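Local atomic coordinates of 11S globulin seed storage protein (Amaranthus hypochondriacus, PDB entry 3QAC), a protein that probably serves as a nutrient reservoir in the seed, a two-cupin storage proglobulin whose mature subunits, each an acidic and a basic chain, form hexamers. Residues A[61-66]-A[180-185]; A[215-220]-A[230-235]. All coordinates share one frame; numbering follows the deposited sequence.

Overall arrangement
Both contacts lie on the same side of the chain's centre and both touch the second subunit, yet they belong to different parts of the subunit. Interaction 1 is about 20 Å from the centre of the chain and joins two steeply crossing strands of a cupin sheet through an antiparallel bridge; every residue that touches there is buried. Interaction 2, about 35 Å from that centre, pairs two short helices of the arm that follows strand 180-182, and some of its residues are partly exposed. Their centres are about 16 Å apart. Strand pairing and a buried arginine and tyrosine mark the first; in the second, a glutamine amide and alanine and leucine side chains do the joining.

Interaction 1 of 2, residues A[61-66]-A[180-185]; sequences GLLLPS and RFYLAG
Ser66 sits against Tyr182 at the tight end of this contact, where strand 180-182 crosses strand 61-68 at a steep angle (110° between the short segments' directions) and meets it in one antiparallel bridge. The two form a non-hydrogen-bonded pair with their CA atoms 4.0 Å apart. Ser66 CB lies over one face of the tyrosine ring, 3.6 Å from its centroid and offset toward the rim, a CH-pi contact. With chi1 at 72°, Ser66 OG is turned between its own N and carbonyl carbon and meets the edge of the Arg180 guanidinium: Arg180 NH1 donates to Ser66 OG at 3.1 Å, nearly in the guanidinium plane. Next to the bridge, Leu183 N donates to Pro65 O at 2.8 Å, the donor tilted 29° from the carbonyl plane. Pro65 CB then lies 3.9 Å from Leu183 CB.

Around Ala184 the side chains meet more loosely: Leu64 CD2 and Pro65 CG each stay 4.5 Å from Ala184 CB, although Leu64 CD1 is 3.4 Å from Ala184 O. Gly185 has a positive phi, which favours glycine, and the Leu64 CD1 methyl takes up the space beside its CA. This looser end is buried too: Ile429 of the second subunit packs on Leu64, and Tyr430 of the second subunit on Ala184.

Arg180 forms salt bridges with Glu72 and Glu190, and Tyr182 OH hydrogen-bonds to Glu190 and Asn243. The serine thus joins an arginine edge to a tyrosine face, while the glutamates probably offset the charge of Arg180, beside which Arg55 also lies.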
# COMPACT_ATOMS: atom_id res chain seq x y z
N GLY A 61 16.89 -0.59 34.91
CA GLY A 61 15.86 0.27 34.35
C GLY A 61 14.78 -0.46 33.56
O GLY A 61 15.06 -1.36 32.75
N LEU A 62 13.54 -0.06 33.79
CA LEU A 62 12.40 -0.69 33.16
C LEU A 62 11.68 0.27 32.22
O LEU A 62 10.99 1.20 32.67
CB LEU A 62 11.45 -1.22 34.22
CG LEU A 62 10.14 -1.84 33.76
CD1 LEU A 62 10.41 -3.03 32.87
CD2 LEU A 62 9.36 -2.26 34.96
N LEU A 63 11.85 0.07 30.91
CA LEU A 63 11.05 0.79 29.92
C LEU A 63 9.62 0.34 30.07
O LEU A 63 9.31 -0.83 29.81
CB LEU A 63 11.55 0.50 28.51
CG LEU A 63 10.78 1.12 27.34
CD1 LEU A 63 10.90 2.66 27.32
CD2 LEU A 63 11.24 0.50 25.99
N LEU A 64 8.76 1.25 30.52
CA LEU A 64 7.36 0.92 30.78
C LEU A 64 6.70 0.36 29.53
O LEU A 64 7.11 0.67 28.42
CB LEU A 64 6.60 2.17 31.27
CG LEU A 64 7.16 2.93 32.48
CD1 LEU A 64 6.43 4.23 32.68
CD2 LEU A 64 7.07 2.11 33.74
N PRO A 65 5.69 -0.50 29.70
CA PRO A 65 5.00 -1.00 28.51
C PRO A 65 4.38 0.12 27.69
O PRO A 65 3.73 1.03 28.23
CB PRO A 65 3.91 -1.89 29.10
CG PRO A 65 3.86 -1.56 30.57
CD PRO A 65 5.27 -1.22 30.90
N SER A 66 4.56 0.04 26.38
CA SER A 66 3.86 0.92 25.47
C SER A 66 3.65 0.21 24.14
O SER A 66 4.15 -0.90 23.91
CB SER A 66 4.67 2.19 25.24
OG SER A 66 5.81 1.91 24.43
N ARG A 180 2.61 7.25 20.14
CA ARG A 180 2.90 6.27 21.16
C ARG A 180 1.91 6.27 22.31
O ARG A 180 1.56 7.33 22.85
CB ARG A 180 4.30 6.45 21.72
CG ARG A 180 4.73 5.21 22.49
CD ARG A 180 6.17 5.29 22.82
NE ARG A 180 6.98 5.18 21.63
CZ ARG A 180 7.45 4.03 21.18
NH1 ARG A 180 7.15 2.93 21.84
NH2 ARG A 180 8.20 3.99 20.10
N PHE A 181 1.47 5.07 22.69
CA PHE A 181 0.55 4.89 23.79
C PHE A 181 1.27 4.11 24.89
O PHE A 181 1.82 3.04 24.63
CB PHE A 181 -0.68 4.08 23.34
CG PHE A 181 -1.41 4.66 22.14
CD1 PHE A 181 -2.68 5.19 22.28
CD2 PHE A 181 -0.84 4.63 20.88
CE1 PHE A 181 -3.37 5.69 21.19
CE2 PHE A 181 -1.52 5.13 19.78
CZ PHE A 181 -2.80 5.66 19.94
N TYR A 182 1.29 4.65 26.10
CA TYR A 182 1.89 3.95 27.24
C TYR A 182 0.83 3.31 28.12
O TYR A 182 -0.32 3.78 28.20
CB TYR A 182 2.76 4.88 28.09
CG TYR A 182 4.17 5.05 27.56
CD1 TYR A 182 4.46 6.02 26.61
CD2 TYR A 182 5.19 4.25 27.99
CE1 TYR A 182 5.74 6.19 26.13
CE2 TYR A 182 6.48 4.40 27.51
CZ TYR A 182 6.76 5.37 26.58
OH TYR A 182 8.05 5.52 26.11
N LEU A 183 1.23 2.24 28.79
CA LEU A 183 0.32 1.43 29.59
C LEU A 183 0.55 1.65 31.07
O LEU A 183 -0.07 0.99 31.90
CB LEU A 183 0.52 -0.03 29.24
CG LEU A 183 -0.18 -0.35 27.93
CD1 LEU A 183 0.26 -1.69 27.37
CD2 LEU A 183 -1.68 -0.32 28.20
N ALA A 184 1.45 2.57 31.39
CA ALA A 184 1.80 2.86 32.77
C ALA A 184 2.59 4.16 32.84
O ALA A 184 3.16 4.60 31.85
CB ALA A 184 2.62 1.70 33.38
N GLY A 185 2.62 4.78 34.02
CA GLY A 185 3.43 5.95 34.24
C GLY A 185 2.80 7.24 33.75
O GLY A 185 1.63 7.27 33.37

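Interaction 2 of 2, residues A[215-220]-A[230-235]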
# COMPACT_ATOMS: atom_id res chain seq x y z
N PHE A 215 -9.26 6.78 31.28
CA PHE A 215 -10.53 6.20 31.66
C PHE A 215 -11.05 6.70 33.01
O PHE A 215 -10.27 7.01 33.92
CB PHE A 215 -10.47 4.67 31.64
CG PHE A 215 -10.31 4.08 30.26
CD1 PHE A 215 -11.40 3.96 29.41
CD2 PHE A 215 -9.07 3.63 29.82
CE1 PHE A 215 -11.27 3.42 28.14
CE2 PHE A 215 -8.91 3.08 28.56
CZ PHE A 215 -10.02 2.97 27.72
N GLU A 216 -12.37 6.79 33.10
CA GLU A 216 -13.06 6.91 34.36
C GLU A 216 -12.49 5.88 35.33
O GLU A 216 -12.51 4.68 35.06
CB GLU A 216 -14.56 6.66 34.12
CG GLU A 216 -15.49 7.52 34.93
CD GLU A 216 -15.78 6.92 36.27
OE1 GLU A 216 -14.98 7.12 37.22
OE2 GLU A 216 -16.82 6.23 36.37
N THR A 217 -11.96 6.35 36.46
CA THR A 217 -11.31 5.49 37.45
C THR A 217 -12.20 4.34 37.89
O THR A 217 -11.73 3.21 38.02
CB THR A 217 -10.87 6.31 38.68
OG1 THR A 217 -10.09 7.43 38.24
CG2 THR A 217 -10.04 5.46 39.64
N ARG A 218 -13.47 4.63 38.11
CA ARG A 218 -14.43 3.60 38.51
C ARG A 218 -14.39 2.45 37.50
O ARG A 218 -14.08 1.32 37.86
CB ARG A 218 -15.84 4.19 38.64
CG ARG A 218 -16.86 3.21 39.21
CD ARG A 218 -18.14 3.92 39.67
NE ARG A 218 -17.86 5.06 40.55
CZ ARG A 218 -18.22 6.32 40.28
NH1 ARG A 218 -18.88 6.60 39.16
NH2 ARG A 218 -17.92 7.30 41.14
N LEU A 219 -14.70 2.77 36.24
CA LEU A 219 -14.63 1.81 35.14
C LEU A 219 -13.34 0.99 35.18
O LEU A 219 -13.36 -0.22 34.94
CB LEU A 219 -14.77 2.51 33.78
CG LEU A 219 -16.18 2.64 33.18
CD1 LEU A 219 -16.22 3.51 31.91
CD2 LEU A 219 -16.78 1.28 32.91
N LEU A 220 -12.22 1.64 35.50
CA LEU A 220 -10.95 0.93 35.61
C LEU A 220 -10.97 -0.12 36.70
O LEU A 220 -10.65 -1.29 36.46
CB LEU A 220 -9.79 1.90 35.86
CG LEU A 220 -9.21 2.57 34.62
CD1 LEU A 220 -7.78 2.96 34.87
CD2 LEU A 220 -9.30 1.65 33.41
N ILE A 230 -6.22 1.36 43.85
CA ILE A 230 -5.27 0.69 42.97
C ILE A 230 -5.47 1.10 41.51
O ILE A 230 -4.50 1.28 40.77
CB ILE A 230 -5.32 -0.84 43.14
CG1 ILE A 230 -4.55 -1.25 44.39
CG2 ILE A 230 -4.73 -1.53 41.92
CD1 ILE A 230 -4.38 -2.74 44.54
N ALA A 231 -6.73 1.26 41.11
CA ALA A 231 -7.02 1.79 39.78
C ALA A 231 -6.29 3.11 39.52
O ALA A 231 -5.78 3.33 38.42
CB ALA A 231 -8.52 1.95 39.58
N GLN A 232 -6.24 3.98 40.53
CA GLN A 232 -5.53 5.26 40.42
C GLN A 232 -4.04 5.06 40.18
O GLN A 232 -3.37 5.92 39.60
CB GLN A 232 -5.69 6.08 41.70
CG GLN A 232 -7.10 6.45 42.04
CD GLN A 232 -7.17 7.31 43.29
OE1 GLN A 232 -7.54 8.49 43.22
NE2 GLN A 232 -6.80 6.74 44.43
N LYS A 233 -3.52 3.94 40.66
CA LYS A 233 -2.14 3.59 40.42
C LYS A 233 -1.94 3.35 38.92
O LYS A 233 -0.96 3.81 38.32
CB LYS A 233 -1.74 2.38 41.25
CG LYS A 233 -1.82 2.65 42.74
CD LYS A 233 -1.01 3.89 43.10
CE LYS A 233 0.45 3.55 43.37
NZ LYS A 233 0.64 2.89 44.71
N LEU A 234 -2.87 2.63 38.32
CA LEU A 234 -2.89 2.48 36.87
C LEU A 234 -2.74 3.86 36.22
O LEU A 234 -1.97 4.03 35.27
CB LEU A 234 -4.18 1.82 36.42
CG LEU A 234 -4.07 0.35 35.99
CD1 LEU A 234 -2.92 -0.36 36.68
CD2 LEU A 234 -5.38 -0.41 36.18
N GLN A 235 -3.44 4.85 36.74
CA GLN A 235 -3.52 6.11 36.03
C GLN A 235 -2.29 6.95 36.28
O GLN A 235 -2.03 7.91 35.55
CB GLN A 235 -4.79 6.84 36.40
CG GLN A 235 -6.01 6.04 36.04
CD GLN A 235 -7.29 6.65 36.54
OE1 GLN A 235 -7.38 7.10 37.69
NE2 GLN A 235 -8.31 6.67 35.69
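Thr217 and Gln235 meet at an oblique angle, the threonine hydroxyl against the amide end of the glutamine. Thr217 OG1 donates to Gln235 OE1 at 2.8 Å, lying in the carbonyl plane on a lone pair, with a C=O...donor angle of 107°. Gln235 reaches this far because its chain is extended beyond CG (chi2 173°), which carries the amide across to the start of helix 217-224. The other end of the amide, Gln235 NE2, lies 2.7 Å from Phe215 O, at a poor angle for a hydrogen bond; a weak bond from NE2 runs instead to Phe212 O.

Beside the hydroxyl, the methyl of Thr217 stays next to the amide oxygen and also lies against the neighbouring helix: Thr217 CG2 is 3.8 Å from Ala231 CB and touches the CG of Gln232. Leu220, one turn further along, crosses the aliphatic part of Gln235 obliquely, its CD1 3.7 Å from Gln235 CG. The same methyl meets Leu234 CB, and Leu220 CB rests on Ala231 CB at 3.9 Å, where the small alanine lets the helices come close. Without the amide of Gln235, as with an alanine here, the Thr217 hydroxyl would probably lose this acceptor and a gap would open beside the CD1 methyl of Leu220.

Just before Thr217, Glu216 is the N-cap: its OE1 accepts from Arg218 N at 3.0 Å, from above the carboxylate plane. Tyr430 of the second subunit packs on Leu234 and Lys233. Two consecutive short helices joined by a brief turn make up an alpha-helical hairpin, here the helical extension that follows the N-terminal cupin barrel, as in other 11S globulins.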